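Local coordinates for protein telomere length regulator taz1 (Schizosaccharomyces pombe, PDB 4ZMI) that binds double-stranded telomeric DNA and regulates telomere length and function, and is represented here by its all-helical domain, at residues 121-126 / 222-227; 127-132 / 169-174; 178-181 / 186-189. One frame throughout, in Å; residues are numbered along the deposited sequence. Where two conformers were deposited one is given.

Contact 1 of 3, residues 121-126 / 222-227; sequences RSIVLD and IHFLLE
Ile123 and Val124, consecutive residues of helix 118-130, meet the ring of Phe224 and one methyl of Leu225 on helix 214-229, and all that passes between the two segments is apolar. Ile123 uses its CG2 twice: the methyl lies 4.2 Å from Leu225 CD2 and comes to the edge of the Phe224 ring, near its plane, 4.4 Å from CE2. Val124 sends its own CG2 to that same Phe224 CE2, at 4.3 Å and obliquely. The segment axes stay 11.8 Å apart at their closest and cross at 45°, a wide spacing that buries a modest 142 Å². A long aromatic side chain suits such a gap. With CG anti to the backbone N (chi1 174°), Phe224 holds its ring out toward the other helix, whereas Leu225, whose CB is not aimed across, comes nearer through CD2. The beta-branched Ile123 and Val124 answer with methyls held close to their own backbone.

Polar groups do their work elsewhere. On helix 214-229, His223 ND1 donates to Glu227 OE2 one turn on, at 3.0 Å; the carboxylate oxygen lies close to the imidazole plane and is met on its anti side, although Glu227 is poorly ordered. On the partner helix the carboxylate of Asp126 accepts from Ser79 OG and Phe78 N, while Arg121 gives its guanidinium to the carbonyls of Phe166 and Lys116.

Two further helices of the helical domain of Taz1 pack around this buried contact. Helix 137-154 reaches Val124 through Phe145 and Phe224 through Ala141, and helix 95-107 brings Gln102 to Ile123 and Phe103 to Leu225.

Contact 2 of 3, residues 127-132 / 169-174; sequences ALLSAD and SCLPYT. With MG (magnesium ion), chain B.
Leu129 overlaps the end of Leu171, the two side chains reaching toward each other tip to tip. A single branch of Leu129 does the touching: CD1 is 4.0 Å from Leu171 CD1 and 4.1 Å from Leu171 CD2, so that it faces both arms of the fork. Leu129 CD1 also approaches the ring of Tyr173, 4.2 Å from its CE1 and at an oblique angle. All three side chains have CG beside the backbone N and anti to the carbonyl carbon; for Leu129 (chi1 -75°) this rotation extends the isobutyl group from the last turn of helix 118-130 toward the loop. Leucine suits both ends of the meeting, since its forked tip offers two methyls for apolar contact some distance from the backbone.

The loop, which runs between helices 163-168 and 176-182 of the all-helical domain, does two jobs with alternate residues. Leu171 and Tyr173 point their side chains toward the helix, while their carbonyl oxygens bind a magnesium ion, Leu171 O at 2.4 Å and Tyr173 O at 2.5 Å; water 1 is a further ligand, and Leu168 also belongs to the site. Because the protein ligands here are main-chain oxygens, apolar and aromatic side chains can occupy the very positions that hold the metal. Pro172, set between them, lays its CG over one face of the Tyr173 ring, 4.0 Å above the plane and displaced toward the rim. The proline ring restricts the backbone between the two ligand residues.

At the helix end, Ala131 leaves helical geometry yet still donates its N to Ala127 O at 3.2 Å. The phenol of Tyr173 has a polar partner of its own, its OH being hydrogen-bonded to Ser79 OG on helix 78-83.

Contact 3 of 3, residues 178-181 / 186-189; sequences ALNV and VWKS
Trp187 NE1 donates to water 2 at 2.6 Å, and the water passes the link on by donating to Asn180 OD1 at 3.0 Å. The direct approach of Asn180 OD1 to Trp187 NE1 is longer, 3.5 Å, and it is the water that bridges them. Both oxygens lie at the indole edge in its plane, the water ahead of the N-H and Asn180 OD1 displaced toward CD1, while the amide plane of Asn180 is turned 59° from the ring. The water thus bridges helices 176-182 and 185-189, two short helices in succession, separated by a two-residue link. Trp187 has CG anti to its N (chi1 -176°), which swings the indole toward the first helix; there Leu179 CD1 rests obliquely against CZ2 at 3.6 Å. A leucine in place of Trp187 would probably leave the bridging water without its N-H donor and open a gap beside Leu179. A large amphipathic ring fits a partly buried seam: its benzo side packs on leucine while its N-H meets water. On the solvent side, the exposed Lys188 bends at chi2 and chi3, bringing CE to 4.1 Å from Asn180 OD1.

Following the chain from the N terminus, past the helices up to 95-107, helix 118-130 opens two loops in succession: residues 121-126 begin contact 1 and residues 127-132 begin contact 2. The chain then runs through helix 137-154 and returns at 169-174, where contact 2 closes at the magnesium-binding loop. Contact 3 follows in series, a local closure between two short helices. Only at 222-227 does contact 1 close, so its long loop encloses the other two and none cross. Ser122 OG meets Cys170 O at 2.7 Å, and Ala131 O meets Val186 N at 3.2 Å. Helix 118-130 and the residue that follows it thus lie between the last helix, met in contact 1, and the metal-site loop and short helices.

Contact 1 of 3, residues 121-126 / 222-227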
ATOM      1  N   ARG A 121       1.574   3.544  -1.628  1.00 38.71           N
ATOM      2  CA  ARG A 121       2.705   4.122  -0.918  1.00 41.98           C
ATOM      3  C   ARG A 121       2.758   3.593   0.518  1.00 50.05           C
ATOM      4  O   ARG A 121       3.828   3.184   1.002  1.00 46.71           O
ATOM      5  CB  ARG A 121       2.645   5.640  -0.921  1.00 38.92           C
ATOM      6  CG  ARG A 121       4.001   6.259  -0.707  1.00 50.24           C
ATOM      7  CD  ARG A 121       3.896   7.745  -0.517  1.00 48.78           C
ATOM      8  NE  ARG A 121       3.136   8.335  -1.597  1.00 45.83           N
ATOM      9  CZ  ARG A 121       2.775   9.604  -1.630  1.00 50.95           C
ATOM     10  NH1 ARG A 121       3.131  10.403  -0.641  1.00 46.51           N
ATOM     11  NH2 ARG A 121       2.071  10.061  -2.651  1.00 48.94           N
ATOM     12  N   SER A 122       1.599   3.571   1.180  1.00 38.77           N
ATOM     13  CA  SER A 122       1.524   3.082   2.556  1.00 40.62           C
ATOM     14  C   SER A 122       1.991   1.651   2.613  1.00 41.32           C
ATOM     15  O   SER A 122       2.777   1.296   3.475  1.00 42.88           O
ATOM     16  CB  SER A 122       0.079   3.158   3.073  1.00 41.14           C
ATOM     17  OG  SER A 122      -0.288   4.507   3.184  1.00 46.29           O
ATOM     18  N   ILE A 123       1.479   0.818   1.706  1.00 44.12           N
ATOM     19  CA  ILE A 123       1.794  -0.607   1.771  1.00 50.90           C
ATOM     20  C   ILE A 123       3.273  -0.864   1.533  1.00 55.22           C
ATOM     21  O   ILE A 123       3.887  -1.611   2.289  1.00 58.13           O
ATOM     22  CB  ILE A 123       0.928  -1.429   0.810  1.00 55.60           C
ATOM     23  CG1 ILE A 123      -0.536  -1.245   1.178  1.00 52.52           C
ATOM     24  CG2 ILE A 123       1.282  -2.912   0.873  1.00 49.17           C
ATOM     25  CD1 ILE A 123      -1.480  -1.656   0.080  1.00 55.61           C
ATOM     26  N   VAL A 124       3.844  -0.243   0.496  1.00 54.26           N
ATOM     27  CA  VAL A 124       5.280  -0.372   0.236  1.00 47.78           C
ATOM     28  C   VAL A 124       6.152   0.088   1.429  1.00 47.08           C
ATOM     29  O   VAL A 124       7.074  -0.611   1.819  1.00 55.05           O
ATOM     30  CB  VAL A 124       5.701   0.399  -1.045  1.00 52.55           C
ATOM     31  CG1 VAL A 124       7.216   0.312  -1.265  1.00 47.98           C
ATOM     32  CG2 VAL A 124       4.962  -0.131  -2.253  1.00 53.92           C
ATOM     33  N   LEU A 125       5.860   1.258   2.004  1.00 45.74           N
ATOM     34  CA  LEU A 125       6.625   1.761   3.146  1.00 49.84           C
ATOM     35  C   LEU A 125       6.452   0.835   4.338  1.00 53.37           C
ATOM     36  O   LEU A 125       7.402   0.591   5.077  1.00 52.03           O
ATOM     37  CB  LEU A 125       6.221   3.189   3.534  1.00 45.24           C
ATOM     38  CG  LEU A 125       6.717   4.304   2.595  1.00 47.00           C
ATOM     39  CD1 LEU A 125       5.896   5.549   2.830  1.00 44.60           C
ATOM     40  CD2 LEU A 125       8.197   4.634   2.794  1.00 40.29           C
ATOM     41  N   ASP A 126       5.238   0.320   4.528  1.00 53.22           N
ATOM     42  CA  ASP A 126       4.980  -0.577   5.652  1.00 50.72           C
ATOM     43  C   ASP A 126       5.834  -1.823   5.505  1.00 54.90           C
ATOM     44  O   ASP A 126       6.489  -2.243   6.450  1.00 58.53           O
ATOM     45  CB  ASP A 126       3.512  -0.956   5.728  1.00 50.31           C
ATOM     46  CG  ASP A 126       3.197  -1.816   6.942  1.00 58.20           C
ATOM     47  OD1 ASP A 126       3.580  -1.431   8.070  1.00 56.49           O
ATOM     48  OD2 ASP A 126       2.569  -2.883   6.758  1.00 58.41           O
ATOM     49  N   ILE A 222       0.342  -6.140  -8.515  1.00 73.94           N
ATOM     50  CA  ILE A 222      -0.303  -7.411  -8.226  1.00 71.72           C
ATOM     51  C   ILE A 222       0.715  -8.433  -7.778  1.00 69.29           C
ATOM     52  O   ILE A 222       0.524  -9.105  -6.775  1.00 72.63           O
ATOM     53  CB  ILE A 222      -1.045  -7.957  -9.455  1.00 79.86           C
ATOM     54  CG1 ILE A 222      -2.303  -7.127  -9.710  1.00 82.49           C
ATOM     55  CG2 ILE A 222      -1.395  -9.425  -9.253  1.00 77.88           C
ATOM     56  CD1 ILE A 222      -2.906  -7.327 -11.066  1.00 84.95           C
ATOM     57  N   HIS A 223       1.812  -8.527  -8.511  1.00 68.61           N
ATOM     58  CA  HIS A 223       2.869  -9.449  -8.134  1.00 77.16           C
ATOM     59  C   HIS A 223       3.309  -9.178  -6.702  1.00 77.65           C
ATOM     60  O   HIS A 223       3.370 -10.097  -5.884  1.00 75.52           O
ATOM     61  CB  HIS A 223       4.071  -9.324  -9.073  1.00 73.02           C
ATOM     62  CG  HIS A 223       5.018 -10.484  -8.998  1.00 87.93           C
ATOM     63  ND1 HIS A 223       5.880 -10.676  -7.938  1.00 86.97           N
ATOM     64  CD2 HIS A 223       5.247 -11.506  -9.857  1.00 95.34           C
ATOM     65  CE1 HIS A 223       6.593 -11.770  -8.144  1.00 86.95           C
ATOM     66  NE2 HIS A 223       6.226 -12.294  -9.303  1.00 95.23           N
ATOM     67  N   PHE A 224       3.596  -7.912  -6.408  1.00 74.73           N
ATOM     68  CA  PHE A 224       4.145  -7.531  -5.107  1.00 71.42           C
ATOM     69  C   PHE A 224       3.186  -7.792  -3.955  1.00 70.09           C
ATOM     70  O   PHE A 224       3.599  -8.266  -2.904  1.00 69.48           O
ATOM     71  CB  PHE A 224       4.563  -6.064  -5.097  1.00 71.28           C
ATOM     72  CG  PHE A 224       5.007  -5.578  -3.747  1.00 66.95           C
ATOM     73  CD1 PHE A 224       6.273  -5.864  -3.283  1.00 69.46           C
ATOM     74  CD2 PHE A 224       4.165  -4.834  -2.951  1.00 56.71           C
ATOM     75  CE1 PHE A 224       6.688  -5.413  -2.055  1.00 70.44           C
ATOM     76  CE2 PHE A 224       4.574  -4.390  -1.719  1.00 63.66           C
ATOM     77  CZ  PHE A 224       5.836  -4.678  -1.269  1.00 59.43           C
ATOM     78  N   LEU A 225       1.909  -7.480  -4.157  1.00 67.40           N
ATOM     79  CA  LEU A 225       0.894  -7.742  -3.147  1.00 66.73           C
ATOM     80  C   LEU A 225       0.704  -9.244  -2.951  1.00 77.67           C
ATOM     81  O   LEU A 225       0.178  -9.680  -1.937  1.00 80.57           O
ATOM     82  CB  LEU A 225      -0.448  -7.105  -3.536  1.00 64.34           C
ATOM     83  CG  LEU A 225      -0.535  -5.598  -3.814  1.00 58.78           C
ATOM     84  CD1 LEU A 225      -1.978  -5.158  -4.055  1.00 61.02           C
ATOM     85  CD2 LEU A 225       0.078  -4.790  -2.689  1.00 63.15           C
ATOM     86  N   LEU A 226       1.113 -10.035  -3.937  1.00 84.33           N
ATOM     87  CA  LEU A 226       1.004 -11.484  -3.834  1.00 87.81           C
ATOM     88  C   LEU A 226       2.143 -12.079  -3.014  1.00 93.65           C
ATOM     89  O   LEU A 226       1.895 -12.912  -2.147  1.00100.58           O
ATOM     90  CB  LEU A 226       0.949 -12.134  -5.216  1.00 93.00           C
ATOM     91  CG  LEU A 226      -0.392 -12.094  -5.947  1.00 91.56           C
ATOM     92  CD1 LEU A 226      -0.234 -12.573  -7.379  1.00 90.93           C
ATOM     93  CD2 LEU A 226      -1.417 -12.931  -5.222  1.00 92.73           C
ATOM     94  N   GLU A 227       3.382 -11.660  -3.287  1.00 92.19           N
ATOM     95  CA  GLU A 227       4.531 -12.042  -2.457  1.00 99.01           C
ATOM     96  C   GLU A 227       4.266 -11.708  -0.998  1.00106.04           C
ATOM     97  O   GLU A 227       4.484 -12.533  -0.113  1.00108.38           O
ATOM     98  CB  GLU A 227       5.793 -11.281  -2.857  1.00103.34           C
ATOM     99  CG  GLU A 227       6.165 -11.303  -4.314  1.00109.24           C
ATOM    100  CD  GLU A 227       7.411 -10.483  -4.574  1.00112.46           C
ATOM    101  OE1 GLU A 227       8.343 -10.527  -3.741  1.00109.39           O
ATOM    102  OE2 GLU A 227       7.448  -9.780  -5.602  1.00116.99           O
TER

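Contact 2 of 3, residues 127-132 / 169-174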
ATOM      1  N   ALA A 127       5.850  -2.393   4.306  1.00 50.35           N
ATOM      2  CA  ALA A 127       6.726  -3.528   4.010  1.00 49.56           C
ATOM      3  C   ALA A 127       8.170  -3.175   4.292  1.00 57.04           C
ATOM      4  O   ALA A 127       8.890  -3.933   4.937  1.00 65.00           O
ATOM      5  CB  ALA A 127       6.571  -3.971   2.552  1.00 45.84           C
ATOM      6  N   LEU A 128       8.596  -2.009   3.830  1.00 55.83           N
ATOM      7  CA  LEU A 128       9.972  -1.595   4.066  1.00 54.02           C
ATOM      8  C   LEU A 128      10.295  -1.433   5.542  1.00 53.68           C
ATOM      9  O   LEU A 128      11.442  -1.607   5.954  1.00 55.59           O
ATOM     10  CB  LEU A 128      10.275  -0.294   3.329  1.00 55.02           C
ATOM     11  CG  LEU A 128      10.375  -0.357   1.800  1.00 56.46           C
ATOM     12  CD1 LEU A 128      10.721   1.020   1.244  1.00 48.91           C
ATOM     13  CD2 LEU A 128      11.424  -1.378   1.369  1.00 56.60           C
ATOM     14  N   LEU A 129       9.290  -1.077   6.340  1.00 53.80           N
ATOM     15  CA  LEU A 129       9.505  -0.827   7.764  1.00 59.93           C
ATOM     16  C   LEU A 129       9.459  -2.132   8.536  1.00 61.03           C
ATOM     17  O   LEU A 129      10.051  -2.253   9.590  1.00 61.03           O
ATOM     18  CB  LEU A 129       8.448   0.127   8.318  1.00 52.84           C
ATOM     19  CG  LEU A 129       8.620   1.592   7.927  1.00 51.49           C
ATOM     20  CD1 LEU A 129       7.297   2.321   8.069  1.00 51.18           C
ATOM     21  CD2 LEU A 129       9.666   2.243   8.787  1.00 49.10           C
ATOM     22  N   SER A 130       8.743  -3.104   7.990  1.00 59.04           N
ATOM     23  CA  SER A 130       8.494  -4.353   8.683  1.00 65.43           C
ATOM     24  C   SER A 130       9.694  -5.271   8.630  1.00 77.68           C
ATOM     25  O   SER A 130      10.032  -5.921   9.609  1.00 82.48           O
ATOM     26  CB  SER A 130       7.330  -5.068   8.025  1.00 58.15           C
ATOM     27  OG  SER A 130       6.135  -4.387   8.298  1.00 69.44           O
ATOM     28  N   ALA A 131      10.325  -5.341   7.468  1.00 75.95           N
ATOM     29  CA  ALA A 131      11.370  -6.325   7.265  1.00 88.29           C
ATOM     30  C   ALA A 131      12.606  -6.102   8.134  1.00 96.69           C
ATOM     31  O   ALA A 131      13.323  -5.115   7.981  1.00 95.55           O
ATOM     32  CB  ALA A 131      11.761  -6.383   5.803  1.00 86.12           C
ATOM     33  N   ASP A 132      12.826  -7.017   9.069  1.00107.28           N
ATOM     34  CA  ASP A 132      14.154  -7.228   9.625  1.00116.67           C
ATOM     35  C   ASP A 132      14.647  -8.487   8.947  1.00123.80           C
ATOM     36  O   ASP A 132      15.766  -8.553   8.427  1.00116.57           O
ATOM     37  CB  ASP A 132      14.127  -7.412  11.152  1.00111.72           C
ATOM     38  CG  ASP A 132      12.881  -8.091  11.643  1.00110.24           C
ATOM     39  OD1 ASP A 132      12.359  -7.692  12.713  1.00104.84           O
ATOM     40  OD2 ASP A 132      12.431  -9.031  10.965  1.00112.98           O
ATOM     41  N   SER A 169       3.099  11.452   5.243  1.00 42.03           N
ATOM     42  CA  SER A 169       1.707  11.715   4.947  1.00 42.82           C
ATOM     43  C   SER A 169       0.932  10.406   4.741  1.00 46.09           C
ATOM     44  O   SER A 169      -0.265  10.401   4.807  1.00 54.79           O
ATOM     45  CB  SER A 169       1.605  12.553   3.679  1.00 45.24           C
ATOM     46  OG  SER A 169       1.958  11.739   2.564  1.00 51.86           O
ATOM     47  N   CYS A 170       1.607   9.290   4.507  1.00 43.18           N
ATOM     48  CA  CYS A 170       0.949   8.004   4.306  0.50 43.52           C
ATOM     49  C   CYS A 170       1.260   6.994   5.408  1.00 46.36           C
ATOM     50  O   CYS A 170       1.029   5.804   5.213  1.00 47.67           O
ATOM     51  CB  CYS A 170       1.381   7.381   2.966  0.50 39.99           C
ATOM     52  SG  CYS A 170       0.940   8.297   1.462  0.50 36.20           S
ATOM     53  N   LEU A 171       1.836   7.444   6.522  1.00 42.78           N
ATOM     54  CA  LEU A 171       2.173   6.541   7.626  1.00 38.01           C
ATOM     55  C   LEU A 171       1.534   7.019   8.931  1.00 44.82           C
ATOM     56  O   LEU A 171       1.399   8.236   9.158  1.00 44.06           O
ATOM     57  CB  LEU A 171       3.685   6.425   7.817  1.00 43.84           C
ATOM     58  CG  LEU A 171       4.475   5.805   6.657  1.00 41.71           C
ATOM     59  CD1 LEU A 171       5.927   5.946   6.952  1.00 36.64           C
ATOM     60  CD2 LEU A 171       4.129   4.340   6.518  1.00 42.13           C
ATOM     61  N   PRO A 172       1.143   6.068   9.803  1.00 43.27           N
ATOM     62  CA  PRO A 172       0.532   6.429  11.090  1.00 53.74           C
ATOM     63  C   PRO A 172       1.652   6.727  12.077  1.00 63.63           C
ATOM     64  O   PRO A 172       1.607   6.366  13.251  1.00 67.05           O
ATOM     65  CB  PRO A 172      -0.248   5.166  11.471  1.00 45.04           C
ATOM     66  CG  PRO A 172       0.586   4.054  10.877  1.00 50.67           C
ATOM     67  CD  PRO A 172       1.169   4.608   9.596  1.00 42.06           C
ATOM     68  N   TYR A 173       2.687   7.374  11.561  1.00 57.50           N
ATOM     69  CA  TYR A 173       3.786   7.839  12.376  1.00 42.03           C
ATOM     70  C   TYR A 173       3.981   9.323  12.120  1.00 44.24           C
ATOM     71  O   TYR A 173       3.589   9.847  11.060  1.00 48.61           O
ATOM     72  CB  TYR A 173       5.038   7.036  12.053  1.00 42.02           C
ATOM     73  CG  TYR A 173       4.783   5.554  12.120  1.00 43.81           C
ATOM     74  CD1 TYR A 173       4.833   4.757  10.973  1.00 40.38           C
ATOM     75  CD2 TYR A 173       4.459   4.947  13.335  1.00 39.24           C
ATOM     76  CE1 TYR A 173       4.582   3.384  11.034  1.00 47.56           C
ATOM     77  CE2 TYR A 173       4.208   3.577  13.411  1.00 46.79           C
ATOM     78  CZ  TYR A 173       4.261   2.803  12.267  1.00 52.94           C
ATOM     79  OH  TYR A 173       4.001   1.451  12.376  1.00 50.04           O
ATOM     80  N   THR A 174       4.583   9.982  13.105  1.00 46.33           N
ATOM     81  CA  THR A 174       4.613  11.428  13.202  1.00 48.36           C
ATOM     82  C   THR A 174       5.940  12.055  12.794  1.00 53.46           C
ATOM     83  O   THR A 174       5.997  13.254  12.524  1.00 58.88           O
ATOM     84  CB  THR A 174       4.292  11.876  14.651  1.00 57.07           C
ATOM     85  OG1 THR A 174       5.219  11.269  15.557  1.00 59.57           O
ATOM     86  CG2 THR A 174       2.901  11.436  15.028  1.00 67.62           C
TER
HETATM   87 MG    MG B 401       1.755  10.593   9.617  1.00 35.00          MG
HETATM   88  O   HOH W   1       2.903  12.714   9.508  1.00 61.90           O

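Contact 3 of 3, residues 178-181 / 186-189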
ATOM      1  N   ALA A 178      10.796   8.681  14.523  1.00 64.06           N
ATOM      2  CA  ALA A 178       9.825   7.717  15.006  1.00 59.65           C
ATOM      3  C   ALA A 178       9.874   6.427  14.201  1.00 63.25           C
ATOM      4  O   ALA A 178       9.732   5.332  14.747  1.00 70.34           O
ATOM      5  CB  ALA A 178       8.433   8.320  14.957  1.00 48.49           C
ATOM      6  N   LEU A 179      10.094   6.549  12.901  1.00 54.43           N
ATOM      7  CA  LEU A 179      10.201   5.356  12.074  1.00 53.04           C
ATOM      8  C   LEU A 179      11.324   4.462  12.573  1.00 56.34           C
ATOM      9  O   LEU A 179      11.221   3.241  12.496  1.00 60.62           O
ATOM     10  CB  LEU A 179      10.427   5.716  10.608  1.00 49.23           C
ATOM     11  CG  LEU A 179       9.383   6.591   9.916  1.00 50.25           C
ATOM     12  CD1 LEU A 179       9.660   6.642   8.434  1.00 47.07           C
ATOM     13  CD2 LEU A 179       8.030   6.009  10.140  1.00 43.95           C
ATOM     14  N   ASN A 180      12.396   5.065  13.082  1.00 58.74           N
ATOM     15  CA  ASN A 180      13.521   4.281  13.604  1.00 72.80           C
ATOM     16  C   ASN A 180      13.131   3.484  14.845  1.00 79.27           C
ATOM     17  O   ASN A 180      13.778   2.502  15.198  1.00 79.54           O
ATOM     18  CB  ASN A 180      14.716   5.180  13.920  1.00 74.22           C
ATOM     19  CG  ASN A 180      15.319   5.814  12.676  1.00 81.63           C
ATOM     20  OD1 ASN A 180      15.467   5.165  11.635  1.00 86.59           O
ATOM     21  ND2 ASN A 180      15.671   7.092  12.779  1.00 84.41           N
ATOM     22  N   VAL A 181      12.060   3.921  15.496  1.00 77.52           N
ATOM     23  CA  VAL A 181      11.581   3.291  16.714  1.00 80.01           C
ATOM     24  C   VAL A 181      10.681   2.089  16.402  1.00 81.42           C
ATOM     25  O   VAL A 181      10.621   1.134  17.185  1.00 81.49           O
ATOM     26  CB  VAL A 181      10.871   4.335  17.624  1.00 83.21           C
ATOM     27  CG1 VAL A 181       9.862   3.696  18.565  1.00 84.75           C
ATOM     28  CG2 VAL A 181      11.898   5.153  18.396  1.00 81.46           C
ATOM     29  N   VAL A 186      16.265  -4.061   8.717  1.00 84.36           N
ATOM     30  CA  VAL A 186      16.746  -3.587   7.430  1.00 76.53           C
ATOM     31  C   VAL A 186      16.720  -2.068   7.340  1.00 75.51           C
ATOM     32  O   VAL A 186      17.617  -1.457   6.760  1.00 78.91           O
ATOM     33  CB  VAL A 186      15.931  -4.179   6.283  1.00 78.57           C
ATOM     34  CG1 VAL A 186      16.559  -3.797   4.957  1.00 79.49           C
ATOM     35  CG2 VAL A 186      15.862  -5.691   6.419  1.00 81.06           C
ATOM     36  N   TRP A 187      15.691  -1.465   7.926  1.00 75.02           N
ATOM     37  CA  TRP A 187      15.493  -0.028   7.819  1.00 75.50           C
ATOM     38  C   TRP A 187      16.653   0.748   8.399  1.00 81.70           C
ATOM     39  O   TRP A 187      17.178   1.657   7.763  1.00 80.54           O
ATOM     40  CB  TRP A 187      14.215   0.379   8.522  1.00 62.60           C
ATOM     41  CG  TRP A 187      13.871   1.834   8.378  1.00 53.79           C
ATOM     42  CD1 TRP A 187      14.260   2.859   9.197  1.00 57.83           C
ATOM     43  CD2 TRP A 187      13.033   2.416   7.381  1.00 48.20           C
ATOM     44  NE1 TRP A 187      13.719   4.042   8.764  1.00 51.54           N
ATOM     45  CE2 TRP A 187      12.959   3.797   7.649  1.00 45.61           C
ATOM     46  CE3 TRP A 187      12.350   1.910   6.276  1.00 57.58           C
ATOM     47  CZ2 TRP A 187      12.240   4.674   6.849  1.00 53.64           C
ATOM     48  CZ3 TRP A 187      11.622   2.784   5.485  1.00 59.82           C
ATOM     49  CH2 TRP A 187      11.571   4.148   5.775  1.00 55.63           C
ATOM     50  N   LYS A 188      17.040   0.400   9.616  1.00 89.99           N
ATOM     51  CA  LYS A 188      18.213   1.011  10.222  1.00 94.69           C
ATOM     52  C   LYS A 188      19.498   0.525   9.556  1.00 95.53           C
ATOM     53  O   LYS A 188      20.354   1.332   9.194  1.00103.13           O
ATOM     54  CB  LYS A 188      18.266   0.723  11.723  1.00100.61           C
ATOM     55  CG  LYS A 188      17.234   1.479  12.544  1.00104.09           C
ATOM     56  CD  LYS A 188      17.876   2.215  13.714  1.00113.79           C
ATOM     57  CE  LYS A 188      18.817   3.320  13.237  1.00122.69           C
ATOM     58  NZ  LYS A 188      19.327   4.162  14.362  1.00129.15           N
ATOM     59  N   SER A 189      19.625  -0.789   9.387  1.00 92.25           N
ATOM     60  CA  SER A 189      20.881  -1.389   8.933  1.00 92.86           C
ATOM     61  C   SER A 189      21.342  -0.902   7.560  1.00 90.37           C
ATOM     62  O   SER A 189      22.529  -0.610   7.355  1.00 93.63           O
ATOM     63  CB  SER A 189      20.767  -2.914   8.910  1.00 98.93           C
ATOM     64  OG  SER A 189      20.031  -3.351   7.782  1.00100.90           O
TER
HETATM   65  O   HOH W   2      13.863   6.484   9.539  1.00 60.19           O